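Local coordinates for protein extracellular ligand-binding receptor (PDB 4M88) that probably binds an amino acid or similar small solute outside the cell membrane and delivers it to an ABC transporter, at residues A[82-90]-A[110-118]. Residues are numbered along the deposited sequence; the frame is centred on the assembly and turned at random.
Sequences AAIKRMLDD and LRTPGHPKF
Ile84, Met87 and Leu88 form an apolar ridge on helix 81-89 that fits against the loop carrying the chain from Leu110 to Phe118, in the alpha/beta lobe of a periplasmic binding protein, the lobe whose five-stranded parallel sheet has strand 118-119 at one edge. Phe118 supplies the flat floor. The methyl CE of Met87, a selenomethionine here, sits over one face of the Phe118 ring, 3.8 Å from the centroid and 12° off the normal, a CH-pi contact; SE stands at a distance above the same face in a Met-aromatic arrangement, so the methyl makes the close contact. A flexible unbranched chain suits this place, because the bend at chi3 (74°) turns the methyl onto the ring. Beta-branched Ile84 points CG2 into the notch between Phe118 and Leu110, meeting Phe118 CE2 at 3.8 Å and Leu110 CD1 at 3.9 Å. An alanine in place of Phe118 would probably open a gap beneath Met87 CE and leave Ile84 CG2 with Leu110 as its main neighbour here. Leu88 spreads its two methyls along the loop: CD1 packs against Leu110 O at 3.5 Å, while CD2 drops into the shallow hollow beside Gly114, 4.0 Å from His115 CB. At Gly114 the positive phi and the nearby Arg111 O leave little room for a CB, which suits glycine. The imidazole of His115 reaches Asp94 through NE2, while its ND1 accepts a hydrogen bond from Lys117 N at 3.0 Å, tilted 20° from the ring plane.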
ATOM      1  N   ALA A  82      12.291   5.389   0.392  1.00 18.67           N
ATOM      2  CA  ALA A  82      13.638   5.699  -0.070  1.00 15.81           C
ATOM      3  C   ALA A  82      13.925   4.992  -1.380  1.00 21.49           C
ATOM      4  O   ALA A  82      14.522   5.570  -2.289  1.00 19.62           O
ATOM      5  CB  ALA A  82      14.676   5.298   0.985  1.00 22.14           C
ATOM      6  N   ALA A  83      13.506   3.728  -1.455  1.00 15.92           N
ATOM      7  CA  ALA A  83      13.697   2.913  -2.645  1.00 16.24           C
ATOM      8  C   ALA A  83      13.004   3.517  -3.861  1.00 16.80           C
ATOM      9  O   ALA A  83      13.640   3.724  -4.892  1.00 13.75           O
ATOM     10  CB  ALA A  83      13.191   1.496  -2.402  1.00 17.31           C
ATOM     11  N   ILE A  84      11.702   3.781  -3.762  1.00 14.38           N
ATOM     12  CA  ILE A  84      10.970   4.354  -4.901  1.00 12.54           C
ATOM     13  C   ILE A  84      11.486   5.739  -5.279  1.00 17.88           C
ATOM     14  O   ILE A  84      11.601   6.073  -6.469  1.00 14.82           O
ATOM     15  CB  ILE A  84       9.438   4.369  -4.652  1.00 11.98           C
ATOM     16  CG1 ILE A  84       8.914   2.942  -4.488  1.00 18.18           C
ATOM     17  CG2 ILE A  84       8.697   5.081  -5.791  1.00 11.77           C
ATOM     18  CD1 ILE A  84       7.517   2.888  -3.879  1.00 19.42           C
ATOM     19  N   LYS A  85      11.810   6.552  -4.280  1.00 15.94           N
ATOM     20  CA  LYS A  85      12.375   7.873  -4.555  1.00 13.90           C
ATOM     21  C   LYS A  85      13.689   7.756  -5.336  1.00 14.55           C
ATOM     22  O   LYS A  85      13.939   8.513  -6.279  1.00 16.70           O
ATOM     23  CB  LYS A  85      12.579   8.653  -3.250  1.00 17.32           C
ATOM     24  CG  LYS A  85      13.168  10.048  -3.430  1.00 24.09           C
ATOM     25  CD  LYS A  85      12.993  10.886  -2.158  1.00 28.84           C
ATOM     26  CE  LYS A  85      13.397  12.337  -2.395  1.00 34.70           C
ATOM     27  NZ  LYS A  85      14.821  12.428  -2.831  1.00 34.62           N
ATOM     28  N   ARG A  86      14.523   6.797  -4.951  1.00 17.26           N
ATOM     29  CA  ARG A  86      15.785   6.566  -5.648  1.00 20.33           C
ATOM     30  C   ARG A  86      15.524   6.114  -7.088  1.00 15.51           C
ATOM     31  O   ARG A  86      16.202   6.556  -8.015  1.00 18.86           O
ATOM     32  CB  ARG A  86      16.618   5.522  -4.902  1.00 17.98           C
ATOM     33  CG  ARG A  86      17.995   5.269  -5.505  1.00 20.80           C
ATOM     34  CD  ARG A  86      18.867   6.518  -5.443  1.00 22.79           C
ATOM     35  NE  ARG A  86      20.241   6.228  -5.842  1.00 23.40           N
ATOM     36  CZ  ARG A  86      21.213   5.907  -4.993  1.00 27.09           C
ATOM     37  NH1 ARG A  86      20.974   5.851  -3.687  1.00 24.31           N
ATOM     38  NH2 ARG A  86      22.429   5.651  -5.447  1.00 32.31           N
HETATM   39  N   MSE A  87      14.532   5.245  -7.268  1.00 14.81           N
HETATM   40  CA  MSE A  87      14.182   4.754  -8.597  1.00 15.77           C
HETATM   41  C   MSE A  87      13.816   5.933  -9.491  1.00 16.72           C
HETATM   42  O   MSE A  87      14.211   5.992 -10.656  1.00 18.15           O
HETATM   43  CB  MSE A  87      13.003   3.777  -8.528  1.00 17.76           C
HETATM   44  CG  MSE A  87      12.589   3.164  -9.870  1.00 12.83           C
HETATM   45 SE   MSE A  87      10.988   2.031  -9.680  0.70 21.42          SE
HETATM   46  CE  MSE A  87       9.633   3.422  -9.481  1.00 16.34           C
ATOM     47  N   LEU A  88      13.084   6.888  -8.932  1.00 15.16           N
ATOM     48  CA  LEU A  88      12.631   8.035  -9.717  1.00 14.75           C
ATOM     49  C   LEU A  88      13.733   9.085  -9.897  1.00 18.21           C
ATOM     50  O   LEU A  88      13.896   9.647 -10.988  1.00 18.52           O
ATOM     51  CB  LEU A  88      11.368   8.649  -9.091  1.00 14.84           C
ATOM     52  CG  LEU A  88      10.135   7.741  -9.003  1.00 15.56           C
ATOM     53  CD1 LEU A  88       9.076   8.346  -8.098  1.00 20.80           C
ATOM     54  CD2 LEU A  88       9.543   7.471 -10.386  1.00 20.15           C
ATOM     55  N   ASP A  89      14.494   9.351  -8.837  1.00 17.76           N
ATOM     56  CA  ASP A  89      15.570  10.353  -8.914  1.00 22.18           C
ATOM     57  C   ASP A  89      16.713   9.939  -9.838  1.00 24.04           C
ATOM     58  O   ASP A  89      17.313  10.776 -10.516  1.00 26.27           O
ATOM     59  CB  ASP A  89      16.119  10.676  -7.518  1.00 24.60           C
ATOM     60  CG  ASP A  89      15.095  11.372  -6.622  1.00 33.36           C
ATOM     61  OD1 ASP A  89      14.085  11.902  -7.136  1.00 34.14           O
ATOM     62  OD2 ASP A  89      15.315  11.398  -5.393  1.00 38.47           O
ATOM     63  N   ASP A  90      17.033   8.649  -9.851  1.00 20.29           N
ATOM     64  CA  ASP A  90      18.121   8.147 -10.690  1.00 21.86           C
ATOM     65  C   ASP A  90      17.649   7.894 -12.119  1.00 25.66           C
ATOM     66  O   ASP A  90      18.442   7.482 -12.975  1.00 24.15           O
ATOM     67  CB  ASP A  90      18.700   6.857 -10.102  1.00 26.76           C
ATOM     68  CG  ASP A  90      19.682   7.117  -8.972  1.00 37.69           C
ATOM     69  OD1 ASP A  90      19.886   8.302  -8.615  1.00 41.04           O
ATOM     70  OD2 ASP A  90      20.245   6.132  -8.440  1.00 39.61           O
ATOM     71  N   LEU A 110       5.572  10.460  -4.911  1.00 18.96           N
ATOM     72  CA  LEU A 110       6.088   9.342  -5.711  1.00 17.78           C
ATOM     73  C   LEU A 110       5.202   9.082  -6.932  1.00 19.91           C
ATOM     74  O   LEU A 110       5.591   8.405  -7.885  1.00 22.03           O
ATOM     75  CB  LEU A 110       6.168   8.078  -4.853  1.00 15.16           C
ATOM     76  CG  LEU A 110       6.973   8.202  -3.558  1.00 16.64           C
ATOM     77  CD1 LEU A 110       6.917   6.899  -2.775  1.00 19.03           C
ATOM     78  CD2 LEU A 110       8.416   8.613  -3.853  1.00 18.93           C
ATOM     79  N   ARG A 111       4.002   9.640  -6.893  1.00 15.43           N
ATOM     80  CA  ARG A 111       2.977   9.379  -7.889  1.00 18.86           C
ATOM     81  C   ARG A 111       2.874  10.545  -8.871  1.00 18.62           C
ATOM     82  O   ARG A 111       2.431  10.394 -10.022  1.00 19.93           O
ATOM     83  CB  ARG A 111       1.658   9.189  -7.135  1.00 25.94           C
ATOM     84  CG  ARG A 111       0.461   8.896  -7.975  1.00 35.70           C
ATOM     85  CD  ARG A 111      -0.701   8.539  -7.076  1.00 27.41           C
ATOM     86  NE  ARG A 111      -0.500   7.262  -6.403  1.00 18.83           N
ATOM     87  CZ  ARG A 111      -1.404   6.284  -6.402  1.00 17.14           C
ATOM     88  NH1 ARG A 111      -1.154   5.145  -5.768  1.00 14.22           N
ATOM     89  NH2 ARG A 111      -2.556   6.453  -7.037  1.00 19.15           N
ATOM     90  N   THR A 112       3.307  11.716  -8.417  1.00 14.69           N
ATOM     91  CA  THR A 112       3.178  12.935  -9.205  1.00 21.07           C
ATOM     92  C   THR A 112       4.522  13.640  -9.182  1.00 20.13           C
ATOM     93  O   THR A 112       4.948  14.123  -8.133  1.00 21.64           O
ATOM     94  CB  THR A 112       2.087  13.847  -8.621  1.00 25.98           C
ATOM     95  OG1 THR A 112       0.861  13.111  -8.511  1.00 26.08           O
ATOM     96  CG2 THR A 112       1.863  15.060  -9.505  1.00 26.96           C
ATOM     97  N   PRO A 113       5.205  13.692 -10.338  1.00 22.01           N
ATOM     98  CA  PRO A 113       4.741  13.216 -11.650  1.00 21.06           C
ATOM     99  C   PRO A 113       4.808  11.706 -11.850  1.00 20.42           C
ATOM    100  O   PRO A 113       4.227  11.213 -12.823  1.00 19.62           O
ATOM    101  CB  PRO A 113       5.713  13.894 -12.615  1.00 22.16           C
ATOM    102  CG  PRO A 113       6.983  13.973 -11.828  1.00 22.54           C
ATOM    103  CD  PRO A 113       6.545  14.300 -10.425  1.00 24.74           C
ATOM    104  N   GLY A 114       5.496  10.983 -10.972  1.00 15.99           N
ATOM    105  CA  GLY A 114       5.675   9.553 -11.170  1.00 17.52           C
ATOM    106  C   GLY A 114       6.487   9.256 -12.419  1.00 17.96           C
ATOM    107  O   GLY A 114       7.397  10.005 -12.775  1.00 15.97           O
ATOM    108  N   HIS A 115       6.146   8.172 -13.106  1.00 12.97           N
ATOM    109  CA  HIS A 115       6.836   7.822 -14.342  1.00 13.27           C
ATOM    110  C   HIS A 115       5.883   7.037 -15.221  1.00 13.90           C
ATOM    111  O   HIS A 115       5.081   6.248 -14.709  1.00 12.73           O
ATOM    112  CB  HIS A 115       8.065   6.968 -14.030  1.00 14.03           C
ATOM    113  CG  HIS A 115       8.976   6.780 -15.198  1.00 17.65           C
ATOM    114  ND1 HIS A 115       8.773   5.804 -16.153  1.00 13.33           N
ATOM    115  CD2 HIS A 115      10.089   7.450 -15.574  1.00 17.76           C
ATOM    116  CE1 HIS A 115       9.726   5.879 -17.065  1.00 16.47           C
ATOM    117  NE2 HIS A 115      10.533   6.874 -16.743  1.00 16.83           N
ATOM    118  N   PRO A 116       5.951   7.254 -16.543  1.00 13.71           N
ATOM    119  CA  PRO A 116       4.991   6.565 -17.415  1.00 15.15           C
ATOM    120  C   PRO A 116       5.132   5.045 -17.435  1.00 13.27           C
ATOM    121  O   PRO A 116       4.219   4.373 -17.933  1.00 15.26           O
ATOM    122  CB  PRO A 116       5.251   7.182 -18.803  1.00 20.27           C
ATOM    123  CG  PRO A 116       6.582   7.884 -18.691  1.00 22.00           C
ATOM    124  CD  PRO A 116       6.704   8.299 -17.260  1.00 15.11           C
ATOM    125  N   LYS A 117       6.223   4.495 -16.901  1.00 12.91           N
ATOM    126  CA  LYS A 117       6.346   3.041 -16.806  1.00 12.51           C
ATOM    127  C   LYS A 117       5.938   2.498 -15.424  1.00 14.11           C
ATOM    128  O   LYS A 117       6.033   1.302 -15.162  1.00 12.65           O
ATOM    129  CB  LYS A 117       7.780   2.602 -17.140  1.00 12.57           C
ATOM    130  CG  LYS A 117       8.187   2.875 -18.587  1.00 13.10           C
ATOM    131  CD  LYS A 117       9.618   2.409 -18.833  1.00 13.22           C
ATOM    132  CE  LYS A 117      10.102   2.828 -20.207  1.00 19.33           C
ATOM    133  NZ  LYS A 117      11.514   2.410 -20.399  1.00 17.95           N
ATOM    134  N   PHE A 118       5.474   3.390 -14.555  1.00 11.97           N
ATOM    135  CA  PHE A 118       5.190   3.077 -13.154  1.00 11.61           C
ATOM    136  C   PHE A 118       3.668   3.159 -12.979  1.00 11.64           C
ATOM    137  O   PHE A 118       3.079   4.243 -13.107  1.00 12.69           O
ATOM    138  CB  PHE A 118       5.929   4.111 -12.293  1.00 11.63           C
ATOM    139  CG  PHE A 118       5.885   3.859 -10.808  1.00 12.15           C
ATOM    140  CD1 PHE A 118       5.534   2.621 -10.290  1.00 11.12           C
ATOM    141  CD2 PHE A 118       6.196   4.897  -9.927  1.00 13.31           C
ATOM    142  CE1 PHE A 118       5.502   2.404  -8.899  1.00 15.44           C
ATOM    143  CE2 PHE A 118       6.158   4.706  -8.547  1.00 19.64           C
ATOM    144  CZ  PHE A 118       5.809   3.448  -8.027  1.00 18.28           C
TER